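Local coordinates for protein chitinase (Paenibacillus sp. FPU-7, PDB 5GZT) that probably hydrolyses internal beta-1,4 linkages between N-acetylglucosamine units at random in chitin and chitodextrins, at residues F834-L837 with K838-K841; Y1052-L1055 with V1056-Y1059; Y1090-E1093 with E1094-K1097; F1113-Y1116 with S1117-I1120. All blocks are in the same frame, centred on the assembly; numbering follows the deposited sequence.

All four contacts belong to the second glycosyl hydrolase family 18 module, a TIM barrel, and follow one another in series along the chain. Interaction 1 lies on helix 830-843, which comes between barrel strands 790-799 and 848-854 in the chain. Interactions 2, 3 and 4 come from the C-terminal part of the module: helix 1052-1058, the start of helix 1093-1106 and the turn after strand 1110-1114. Their centres lie 13 to 15 Å apart; Asn1053 joins interaction 2 to interaction 4, and Leu1055 meets Tyr1090 of interaction 3. Interaction 1 is more remote, its centre about 18 Å from that of interaction 4. Together they illustrate how short-range contacts order helices, caps and turns around a barrel.

Interaction 1: F834-L837 with K838-K841; sequences FAYL and KTLK
Tyr836 and Leu840 meet one turn apart on a helix, where the leucine methyl CD1 lies over one face of the tyrosine ring. This is a CH-pi contact, with CD1 4.1 Å from the centroid of the Tyr836 ring, shifted toward the phenol end so that CZ is its nearest ring atom. Tyr836 makes it possible by setting CG trans to its own nitrogen (chi1 -177°), which swings the ring along the helix toward Leu840. The other leucine methyl, CD2, packs 3.9 Å from CD2 of Leu837 and so ties two apolar residues of the buried side together.

Three of the polar bonds converge on one carbonyl. Tyr836 O accepts the helical bond from Leu840 N at 3.1 Å, while Thr839 N approaches from above the carbonyl plane. A third donor, Thr839 OG1, sits 2.8 Å from Tyr836 O, in the carbonyl plane and on a lone pair, folding the threonine hydroxyl back onto the backbone.

Helix 830-843 packs against the barrel strands through Leu837 and Leu840, which touch Ile791 of strand 790-799; Leu837 also meets Val849 of strand 848-854. Tyr836 OH reaches Val783 N, and Lys841 NZ pairs with Asp888.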
loop_
_atom_site.group_PDB
_atom_site.type_symbol
_atom_site.label_atom_id
_atom_site.label_comp_id
_atom_site.label_asym_id
_atom_site.label_seq_id
_atom_site.Cartn_x
_atom_site.Cartn_y
_atom_site.Cartn_z
ATOM N N PHE B 834 19.454 -30.362 -51.708
ATOM C CA PHE B 834 18.606 -31.467 -51.492
ATOM C C PHE B 834 19.406 -32.753 -51.633
ATOM O O PHE B 834 19.109 -33.737 -50.895
ATOM C CB PHE B 834 17.385 -31.523 -52.462
ATOM C CG PHE B 834 16.455 -30.283 -52.415
ATOM C CD1 PHE B 834 16.248 -29.550 -51.237
ATOM C CD2 PHE B 834 15.784 -29.873 -53.553
ATOM C CE1 PHE B 834 15.413 -28.464 -51.236
ATOM C CE2 PHE B 834 14.975 -28.755 -53.538
ATOM C CZ PHE B 834 14.750 -28.083 -52.379
ATOM N N ALA B 835 20.396 -32.810 -52.541
ATOM C CA ALA B 835 21.226 -34.034 -52.573
ATOM C C ALA B 835 22.053 -34.125 -51.326
ATOM O O ALA B 835 22.256 -35.208 -50.792
ATOM C CB ALA B 835 22.161 -34.053 -53.787
ATOM N N TYR B 836 22.518 -32.995 -50.818
ATOM C CA TYR B 836 23.269 -32.999 -49.531
ATOM C C TYR B 836 22.426 -33.527 -48.359
ATOM O O TYR B 836 22.831 -34.429 -47.629
ATOM C CB TYR B 836 23.795 -31.597 -49.192
ATOM C CG TYR B 836 24.637 -31.541 -47.921
ATOM C CD1 TYR B 836 25.897 -32.145 -47.855
ATOM C CD2 TYR B 836 24.136 -30.906 -46.757
ATOM C CE1 TYR B 836 26.642 -32.088 -46.649
ATOM C CE2 TYR B 836 24.862 -30.822 -45.594
ATOM C CZ TYR B 836 26.117 -31.421 -45.510
ATOM O OH TYR B 836 26.788 -31.334 -44.288
ATOM N N LEU B 837 21.214 -32.996 -48.227
ATOM C CA LEU B 837 20.322 -33.438 -47.129
ATOM C C LEU B 837 20.076 -34.940 -47.206
ATOM O O LEU B 837 20.052 -35.633 -46.189
ATOM C CB LEU B 837 18.992 -32.691 -47.237
ATOM C CG LEU B 837 19.151 -31.252 -46.828
ATOM C CD1 LEU B 837 17.849 -30.515 -47.163
ATOM C CD2 LEU B 837 19.480 -31.069 -45.372
ATOM N N LYS B 838 19.970 -35.440 -48.427
ATOM C CA LYS B 838 19.766 -36.836 -48.585
ATOM C C LYS B 838 20.917 -37.712 -48.085
ATOM O O LYS B 838 20.652 -38.830 -47.609
ATOM C CB LYS B 838 19.406 -37.118 -50.009
ATOM C CG LYS B 838 19.224 -38.581 -50.268
ATOM C CD LYS B 838 18.585 -38.770 -51.609
ATOM C CE LYS B 838 18.605 -40.238 -52.002
ATOM N NZ LYS B 838 17.853 -40.385 -53.268
ATOM N N THR B 839 22.159 -37.176 -48.076
ATOM C CA THR B 839 23.327 -37.895 -47.627
ATOM C C THR B 839 23.367 -37.824 -46.134
ATOM O O THR B 839 23.784 -38.772 -45.488
ATOM C CB THR B 839 24.711 -37.361 -48.161
ATOM O OG1 THR B 839 25.085 -36.083 -47.532
ATOM C CG2 THR B 839 24.728 -37.333 -49.674
ATOM N N LEU B 840 22.963 -36.698 -45.577
ATOM C CA LEU B 840 22.704 -36.660 -44.167
ATOM C C LEU B 840 21.794 -37.793 -43.786
ATOM O O LEU B 840 22.048 -38.466 -42.792
ATOM C CB LEU B 840 22.090 -35.354 -43.753
ATOM C CG LEU B 840 22.981 -34.294 -43.201
ATOM C CD1 LEU B 840 24.380 -34.232 -43.800
ATOM C CD2 LEU B 840 22.269 -32.971 -43.324
ATOM N N LYS B 841 20.723 -37.987 -44.559
ATOM C CA LYS B 841 19.686 -38.928 -44.118
ATOM C C LYS B 841 20.202 -40.357 -44.128
ATOM O O LYS B 841 19.514 -41.236 -43.621
ATOM C CB LYS B 841 18.364 -38.758 -44.906
ATOM C CG LYS B 841 17.501 -37.581 -44.433
ATOM C CD LYS B 841 16.369 -37.153 -45.391
ATOM C CE LYS B 841 15.205 -38.131 -45.521
ATOM N NZ LYS B 841 14.949 -38.909 -44.255
#

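Interaction 2: Y1052-L1055 with V1056-Y1059; sequences YNDL and VKDY
Val1056 and Tyr1052 open a run of backbone bonds through the short helix 1052-1058, with Val1056 N giving its hydrogen to Tyr1052 O at 2.8 Å. Lys1057 N bonds to Asn1053 O, and Asp1058 N to Asp1054 O. Tyr1059, the first residue to leave helical angles, still donates from its N to Leu1055 O at 3.0 Å.

On the outer side a salt-bridge network links three charged side chains. Lys1057 lies alongside Asp1054 and points the same way; with CG lodged between nitrogen and carbonyl carbon (chi1 66°) and a bend at the last torsion, it brings NZ to 3.4 Å from Asp1054 OD1, a weak hydrogen bond as well as a salt bridge. The same NZ is 3.5 Å from Asp1058 OD2.

Packing occupies other parts of the helix. Leu1055 CD2 stands over one face of the Tyr1059 ring, 4.2 Å from its centroid, while Asp1054 O approaches the edge of that ring in its plane. At the start, Val1056 CG2 comes within 3.6 Å of Tyr1052 CE2. Asn1053 faces the turn at 1117-1120, its OD1 and ND2 bonded to Ile1120 N and Ser1117 O.

One lysine thus stands between two aspartates whose oxygens OD1 of Asp1054 and OD2 of Asp1058 are 4.9 Å apart, and its charge probably offsets their mutual repulsion.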
loop_
_atom_site.group_PDB
_atom_site.type_symbol
_atom_site.label_atom_id
_atom_site.label_comp_id
_atom_site.label_asym_id
_atom_site.label_seq_id
_atom_site.Cartn_x
_atom_site.Cartn_y
_atom_site.Cartn_z
ATOM N N TYR B 1052 26.916 -15.440 -34.258
ATOM C CA TYR B 1052 27.902 -15.895 -33.297
ATOM C C TYR B 1052 29.322 -15.882 -33.942
ATOM O O TYR B 1052 30.299 -15.468 -33.293
ATOM C CB TYR B 1052 27.582 -17.250 -32.731
ATOM C CG TYR B 1052 28.477 -17.669 -31.572
ATOM C CD1 TYR B 1052 28.270 -17.141 -30.293
ATOM C CD2 TYR B 1052 29.512 -18.620 -31.760
ATOM C CE1 TYR B 1052 29.075 -17.530 -29.215
ATOM C CE2 TYR B 1052 30.312 -19.021 -30.692
ATOM C CZ TYR B 1052 30.086 -18.472 -29.423
ATOM O OH TYR B 1052 30.839 -18.868 -28.351
ATOM N N ASN B 1053 29.443 -16.270 -35.203
ATOM C CA ASN B 1053 30.765 -16.215 -35.843
ATOM C C ASN B 1053 31.339 -14.766 -35.864
ATOM O O ASN B 1053 32.528 -14.556 -35.739
ATOM C CB ASN B 1053 30.672 -16.582 -37.309
ATOM C CG ASN B 1053 30.157 -17.951 -37.562
ATOM O OD1 ASN B 1053 30.614 -18.977 -36.997
ATOM N ND2 ASN B 1053 29.240 -18.006 -38.513
ATOM N N ASP B 1054 30.498 -13.779 -36.173
ATOM C CA ASP B 1054 30.919 -12.422 -36.073
ATOM C C ASP B 1054 31.354 -12.120 -34.626
ATOM O O ASP B 1054 32.381 -11.436 -34.415
ATOM C CB ASP B 1054 29.831 -11.447 -36.488
ATOM C CG ASP B 1054 29.432 -11.583 -37.951
ATOM O OD1 ASP B 1054 30.250 -12.101 -38.699
ATOM O OD2 ASP B 1054 28.288 -11.198 -38.327
ATOM N N LEU B 1055 30.603 -12.622 -33.637
ATOM C CA LEU B 1055 30.927 -12.340 -32.268
ATOM C C LEU B 1055 32.310 -12.856 -32.004
ATOM O O LEU B 1055 33.135 -12.135 -31.381
ATOM C CB LEU B 1055 29.930 -12.908 -31.250
ATOM C CG LEU B 1055 28.507 -12.379 -31.275
ATOM C CD1 LEU B 1055 27.762 -12.992 -30.090
ATOM C CD2 LEU B 1055 28.511 -10.859 -31.195
ATOM N N VAL B 1056 32.577 -14.049 -32.498
ATOM C CA VAL B 1056 33.843 -14.692 -32.245
ATOM C C VAL B 1056 35.000 -13.889 -32.850
ATOM O O VAL B 1056 35.941 -13.605 -32.159
ATOM C CB VAL B 1056 33.879 -16.144 -32.732
ATOM C CG1 VAL B 1056 35.324 -16.713 -32.788
ATOM C CG2 VAL B 1056 33.043 -16.990 -31.808
ATOM N N LYS B 1057 34.942 -13.527 -34.118
ATOM C CA LYS B 1057 36.114 -12.874 -34.714
ATOM C C LYS B 1057 36.232 -11.349 -34.431
ATOM O O LYS B 1057 37.333 -10.822 -34.456
ATOM C CB LYS B 1057 36.250 -13.237 -36.192
ATOM C CG LYS B 1057 35.151 -12.734 -37.098
ATOM C CD LYS B 1057 35.354 -13.287 -38.519
ATOM C CE LYS B 1057 34.173 -12.978 -39.456
ATOM N NZ LYS B 1057 33.547 -11.615 -39.288
ATOM N N ASP B 1058 35.131 -10.670 -34.112
ATOM C CA ASP B 1058 35.101 -9.206 -34.043
ATOM C C ASP B 1058 34.713 -8.602 -32.688
ATOM O O ASP B 1058 34.730 -7.381 -32.591
ATOM C CB ASP B 1058 34.062 -8.618 -35.032
ATOM C CG ASP B 1058 34.362 -8.908 -36.505
ATOM O OD1 ASP B 1058 35.470 -9.330 -36.854
ATOM O OD2 ASP B 1058 33.448 -8.689 -37.332
ATOM N N TYR B 1059 34.248 -9.380 -31.703
ATOM C CA TYR B 1059 33.686 -8.773 -30.460
ATOM C C TYR B 1059 34.315 -9.314 -29.195
ATOM O O TYR B 1059 34.809 -8.570 -28.325
ATOM C CB TYR B 1059 32.177 -9.011 -30.362
ATOM C CG TYR B 1059 31.353 -8.173 -31.274
ATOM C CD1 TYR B 1059 31.288 -8.453 -32.629
ATOM C CD2 TYR B 1059 30.625 -7.114 -30.777
ATOM C CE1 TYR B 1059 30.514 -7.665 -33.473
ATOM C CE2 TYR B 1059 29.872 -6.307 -31.619
ATOM C CZ TYR B 1059 29.812 -6.606 -32.949
ATOM O OH TYR B 1059 29.036 -5.803 -33.741
#

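Interaction 3: Y1090-E1093 with E1094-K1097; sequences YDDE and ESLK
Asp1092 and Ser1095 face each other across the first turn of helix 1093-1106 and form a capping box, the reciprocal exchange by which a helix start can satisfy its own backbone. Asp1092 is the N-cap. Its CG sits between nitrogen and carbonyl carbon (chi1 75°), a conformation that turns the carboxylate over the N-terminal end of the helix. Ser1095 N points at Asp1092 OD1 from 2.9 Å, and the bond is almost straight at 170°. Glu1094 N makes a weak bond to the same oxygen. In return, Asp1092 N donates to Ser1095 OG at 2.9 Å.

Ser1095 adopts a similar first torsion, 68°, and its hydroxyl works in two directions: while accepting from Asp1092 N it donates to Asp1091 OD1 over 2.7 Å. The carboxylate of Asp1091 is met on its anti side, slightly out of plane. The side chains of two neighbouring aspartates therefore hold the serine, one at its amide and the other at its hydroxyl. Leu1096 lies across Asp1091 at about a right angle, CD2 resting 3.8 Å from Asp1091 CG, and its amide closes the first regular helical bond, Leu1096 N to Asp1092 O at 3.0 Å.

The second oxygens of the aspartates have other partners: Asp1091 OD2 bonds to Lys1099 NZ and Ala1020 N, Asp1092 OD2 to Arg1066 of strand 1065-1069, which also pairs with Glu1094. Glu1093 and Leu1096 pack on helix 1123-1133, and Ser1095 touches Pro1075 of strand 1074-1079, so the cap sits between the antiparallel sheet and the last helix.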
loop_
_atom_site.group_PDB
_atom_site.type_symbol
_atom_site.label_atom_id
_atom_site.label_comp_id
_atom_site.label_asym_id
_atom_site.label_seq_id
_atom_site.Cartn_x
_atom_site.Cartn_y
_atom_site.Cartn_z
ATOM N N TYR B 1090 22.552 -11.802 -26.724
ATOM C CA TYR B 1090 22.751 -12.972 -27.561
ATOM C C TYR B 1090 22.516 -14.246 -26.760
ATOM O O TYR B 1090 22.323 -14.130 -25.510
ATOM C CB TYR B 1090 24.165 -12.941 -28.198
ATOM C CG TYR B 1090 25.316 -13.071 -27.243
ATOM C CD1 TYR B 1090 25.641 -12.040 -26.335
ATOM C CD2 TYR B 1090 26.101 -14.191 -27.241
ATOM C CE1 TYR B 1090 26.689 -12.180 -25.436
ATOM C CE2 TYR B 1090 27.196 -14.329 -26.366
ATOM C CZ TYR B 1090 27.491 -13.328 -25.462
ATOM O OH TYR B 1090 28.550 -13.523 -24.581
ATOM N N ASP B 1091 22.522 -15.432 -27.427
ATOM C CA ASP B 1091 22.604 -16.723 -26.740
ATOM C C ASP B 1091 24.004 -17.222 -26.820
ATOM O O ASP B 1091 24.572 -17.146 -27.876
ATOM C CB ASP B 1091 21.709 -17.861 -27.380
ATOM C CG ASP B 1091 20.288 -17.916 -26.810
ATOM O OD1 ASP B 1091 20.141 -17.705 -25.574
ATOM O OD2 ASP B 1091 19.317 -18.034 -27.639
ATOM N N ASP B 1092 24.488 -17.886 -25.764
ATOM C CA ASP B 1092 25.798 -18.583 -25.803
ATOM C C ASP B 1092 25.704 -19.981 -25.301
ATOM O O ASP B 1092 24.569 -20.498 -25.132
ATOM C CB ASP B 1092 26.902 -17.773 -25.069
ATOM C CG ASP B 1092 26.792 -17.832 -23.531
ATOM O OD1 ASP B 1092 25.808 -18.424 -22.997
ATOM O OD2 ASP B 1092 27.692 -17.225 -22.887
ATOM N N GLU B 1093 26.839 -20.635 -25.054
ATOM C CA GLU B 1093 26.761 -22.003 -24.610
ATOM C C GLU B 1093 26.042 -22.196 -23.284
ATOM O O GLU B 1093 25.407 -23.236 -23.072
ATOM C CB GLU B 1093 28.123 -22.679 -24.514
ATOM C CG GLU B 1093 28.850 -22.858 -25.822
ATOM C CD GLU B 1093 30.350 -22.823 -25.573
ATOM O OE1 GLU B 1093 30.849 -21.718 -25.428
ATOM O OE2 GLU B 1093 30.978 -23.869 -25.462
ATOM N N GLU B 1094 26.129 -21.220 -22.401
ATOM C CA GLU B 1094 25.531 -21.325 -21.098
ATOM C C GLU B 1094 24.019 -21.104 -21.219
ATOM O O GLU B 1094 23.201 -21.817 -20.610
ATOM C CB GLU B 1094 26.122 -20.249 -20.122
ATOM C CG GLU B 1094 26.201 -20.801 -18.693
ATOM C CD GLU B 1094 26.551 -19.795 -17.599
ATOM O OE1 GLU B 1094 27.042 -18.691 -17.917
ATOM O OE2 GLU B 1094 26.229 -20.084 -16.411
ATOM N N SER B 1095 23.618 -20.057 -21.911
ATOM C CA SER B 1095 22.190 -19.804 -22.020
ATOM C C SER B 1095 21.482 -20.940 -22.786
ATOM O O SER B 1095 20.372 -21.297 -22.435
ATOM C CB SER B 1095 21.872 -18.467 -22.612
ATOM O OG SER B 1095 22.243 -18.391 -23.972
ATOM N N LEU B 1096 22.154 -21.572 -23.744
ATOM C CA LEU B 1096 21.505 -22.643 -24.501
ATOM C C LEU B 1096 21.390 -23.890 -23.662
ATOM O O LEU B 1096 20.402 -24.619 -23.754
ATOM C CB LEU B 1096 22.238 -22.944 -25.816
ATOM C CG LEU B 1096 22.108 -21.784 -26.772
ATOM C CD1 LEU B 1096 23.095 -21.953 -27.934
ATOM C CD2 LEU B 1096 20.729 -21.666 -27.356
ATOM N N LYS B 1097 22.364 -24.115 -22.778
ATOM C CA LYS B 1097 22.238 -25.179 -21.792
ATOM C C LYS B 1097 21.017 -24.961 -20.976
ATOM O O LYS B 1097 20.236 -25.935 -20.751
ATOM C CB LYS B 1097 23.442 -25.279 -20.883
ATOM C CG LYS B 1097 23.284 -26.245 -19.735
ATOM C CD LYS B 1097 24.626 -26.542 -19.098
ATOM C CE LYS B 1097 24.696 -26.079 -17.675
ATOM N NZ LYS B 1097 24.784 -24.594 -17.635
#

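Interaction 4: F1113-Y1116 with S1117-I1120; sequences FWDY and SQDI
Asp1115 and Ser1117 hold the start of the turn that follows strand 1110-1114. Asp1115 OD1 accepts from Ser1117 N at 2.7 Å, which makes an Asx turn, and the same oxygen takes the Ser1117 OG hydroxyl at a short 2.5 Å. The hydroxyl uses the syn lone pair, whereas the amide comes from the anti side, out of the carboxylate plane. A first torsion of 83° on Asp1115 brings its carboxylate back over the following residues.

A second set of bonds joins Asp1115 to Gln1118. The backbone bond from Gln1118 N to Asp1115 O, 3.2 Å, closes a type I turn through Tyr1116 and Ser1117. The extended glutamine then returns its OE1 to Asp1115 N at 3.0 Å, the donor lying above the plane of the amide carbonyl. Beside Trp1114, the glutamine amide stands steeply to the indole, their planes 78° apart.

A water spans the later part of the turn, donating to Tyr1116 O at 2.9 Å and to Asp1119 O at 2.8 Å.

The peptide bond between Trp1114 and Asp1115 is cis, as in many GH18 chitinases at the end of the eighth barrel strand, where the tryptophan generally lines the substrate cleft. By taking up Asp1115 N, the Gln1118 side chain satisfies the amide of that unusual bond, and the Asx turn fixes the chain just beyond it, probably helping to set the tryptophan's orientation.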
loop_
_atom_site.group_PDB
_atom_site.type_symbol
_atom_site.label_atom_id
_atom_site.label_comp_id
_atom_site.label_asym_id
_atom_site.label_seq_id
_atom_site.Cartn_x
_atom_site.Cartn_y
_atom_site.Cartn_z
ATOM N N PHE B 1113 16.966 -24.318 -33.103
ATOM C CA PHE B 1113 17.710 -23.083 -33.211
ATOM C C PHE B 1113 17.761 -22.572 -34.646
ATOM O O PHE B 1113 17.655 -23.369 -35.562
ATOM C CB PHE B 1113 19.149 -23.259 -32.677
ATOM C CG PHE B 1113 19.908 -24.321 -33.406
ATOM C CD1 PHE B 1113 19.856 -25.626 -33.015
ATOM C CD2 PHE B 1113 20.649 -24.011 -34.523
ATOM C CE1 PHE B 1113 20.505 -26.610 -33.740
ATOM C CE2 PHE B 1113 21.300 -25.008 -35.247
ATOM C CZ PHE B 1113 21.241 -26.282 -34.866
ATOM N N TRP B 1114 17.944 -21.259 -34.757
ATOM C CA TRP B 1114 18.194 -20.556 -35.992
ATOM C C TRP B 1114 19.594 -19.908 -35.908
ATOM O O TRP B 1114 19.774 -19.065 -35.014
ATOM C CB TRP B 1114 17.144 -19.482 -36.188
ATOM C CG TRP B 1114 17.343 -18.678 -37.429
ATOM C CD1 TRP B 1114 18.332 -17.711 -37.639
ATOM C CD2 TRP B 1114 16.640 -18.796 -38.685
ATOM N NE1 TRP B 1114 18.276 -17.253 -38.940
ATOM C CE2 TRP B 1114 17.230 -17.859 -39.586
ATOM C CE3 TRP B 1114 15.535 -19.548 -39.115
ATOM C CZ2 TRP B 1114 16.777 -17.678 -40.852
ATOM C CZ3 TRP B 1114 15.093 -19.403 -40.435
ATOM C CH2 TRP B 1114 15.691 -18.464 -41.270
ATOM N N ASP B 1115 20.551 -20.214 -36.787
ATOM C CA ASP B 1115 20.528 -21.264 -37.778
ATOM C C ASP B 1115 21.879 -21.900 -37.825
ATOM O O ASP B 1115 22.838 -21.404 -37.172
ATOM C CB ASP B 1115 19.974 -20.873 -39.153
ATOM C CG ASP B 1115 20.990 -20.173 -40.098
ATOM O OD1 ASP B 1115 22.236 -20.374 -40.004
ATOM O OD2 ASP B 1115 20.448 -19.438 -40.972
ATOM N N TYR B 1116 21.935 -23.032 -38.506
ATOM C CA TYR B 1116 23.105 -23.891 -38.480
ATOM C C TYR B 1116 24.388 -23.151 -38.972
ATOM O O TYR B 1116 25.467 -23.460 -38.506
ATOM C CB TYR B 1116 22.912 -25.121 -39.335
ATOM C CG TYR B 1116 23.718 -26.292 -38.820
ATOM C CD1 TYR B 1116 25.095 -26.449 -39.118
ATOM C CD2 TYR B 1116 23.143 -27.200 -37.979
ATOM C CE1 TYR B 1116 25.838 -27.537 -38.596
ATOM C CE2 TYR B 1116 23.855 -28.239 -37.462
ATOM C CZ TYR B 1116 25.213 -28.401 -37.736
ATOM O OH TYR B 1116 25.814 -29.503 -37.186
ATOM N N SER B 1117 24.245 -22.203 -39.913
ATOM C CA SER B 1117 25.402 -21.564 -40.557
ATOM C C SER B 1117 26.092 -20.557 -39.623
ATOM O O SER B 1117 27.221 -20.126 -39.922
ATOM C CB SER B 1117 24.960 -20.859 -41.823
ATOM O OG SER B 1117 24.154 -19.713 -41.493
ATOM N N GLN B 1118 25.427 -20.170 -38.502
ATOM C CA GLN B 1118 25.836 -18.970 -37.782
ATOM C C GLN B 1118 26.896 -19.226 -36.717
ATOM O O GLN B 1118 27.300 -18.256 -36.081
ATOM C CB GLN B 1118 24.630 -18.201 -37.230
ATOM C CG GLN B 1118 23.696 -17.740 -38.321
ATOM C CD GLN B 1118 22.462 -17.069 -37.769
ATOM O OE1 GLN B 1118 21.887 -17.500 -36.739
ATOM N NE2 GLN B 1118 22.076 -15.970 -38.394
ATOM N N ASP B 1119 27.364 -20.483 -36.578
ATOM C CA ASP B 1119 28.353 -20.907 -35.595
ATOM C C ASP B 1119 29.114 -22.086 -36.158
ATOM O O ASP B 1119 28.803 -23.275 -35.860
ATOM C CB ASP B 1119 27.800 -21.274 -34.198
ATOM C CG ASP B 1119 28.895 -21.917 -33.311
ATOM O OD1 ASP B 1119 30.084 -21.505 -33.514
ATOM O OD2 ASP B 1119 28.625 -22.853 -32.476
ATOM N N ILE B 1120 30.188 -21.762 -36.905
ATOM C CA ILE B 1120 31.015 -22.797 -37.567
ATOM C C ILE B 1120 31.909 -23.565 -36.557
ATOM O O ILE B 1120 32.557 -24.542 -36.937
ATOM C CB ILE B 1120 31.868 -22.253 -38.740
ATOM C CG1 ILE B 1120 32.829 -21.109 -38.261
ATOM C CG2 ILE B 1120 30.955 -21.761 -39.851
ATOM C CD1 ILE B 1120 34.125 -20.955 -39.051
HETATM O O HOH W 1 26.391 -24.599 -35.988
#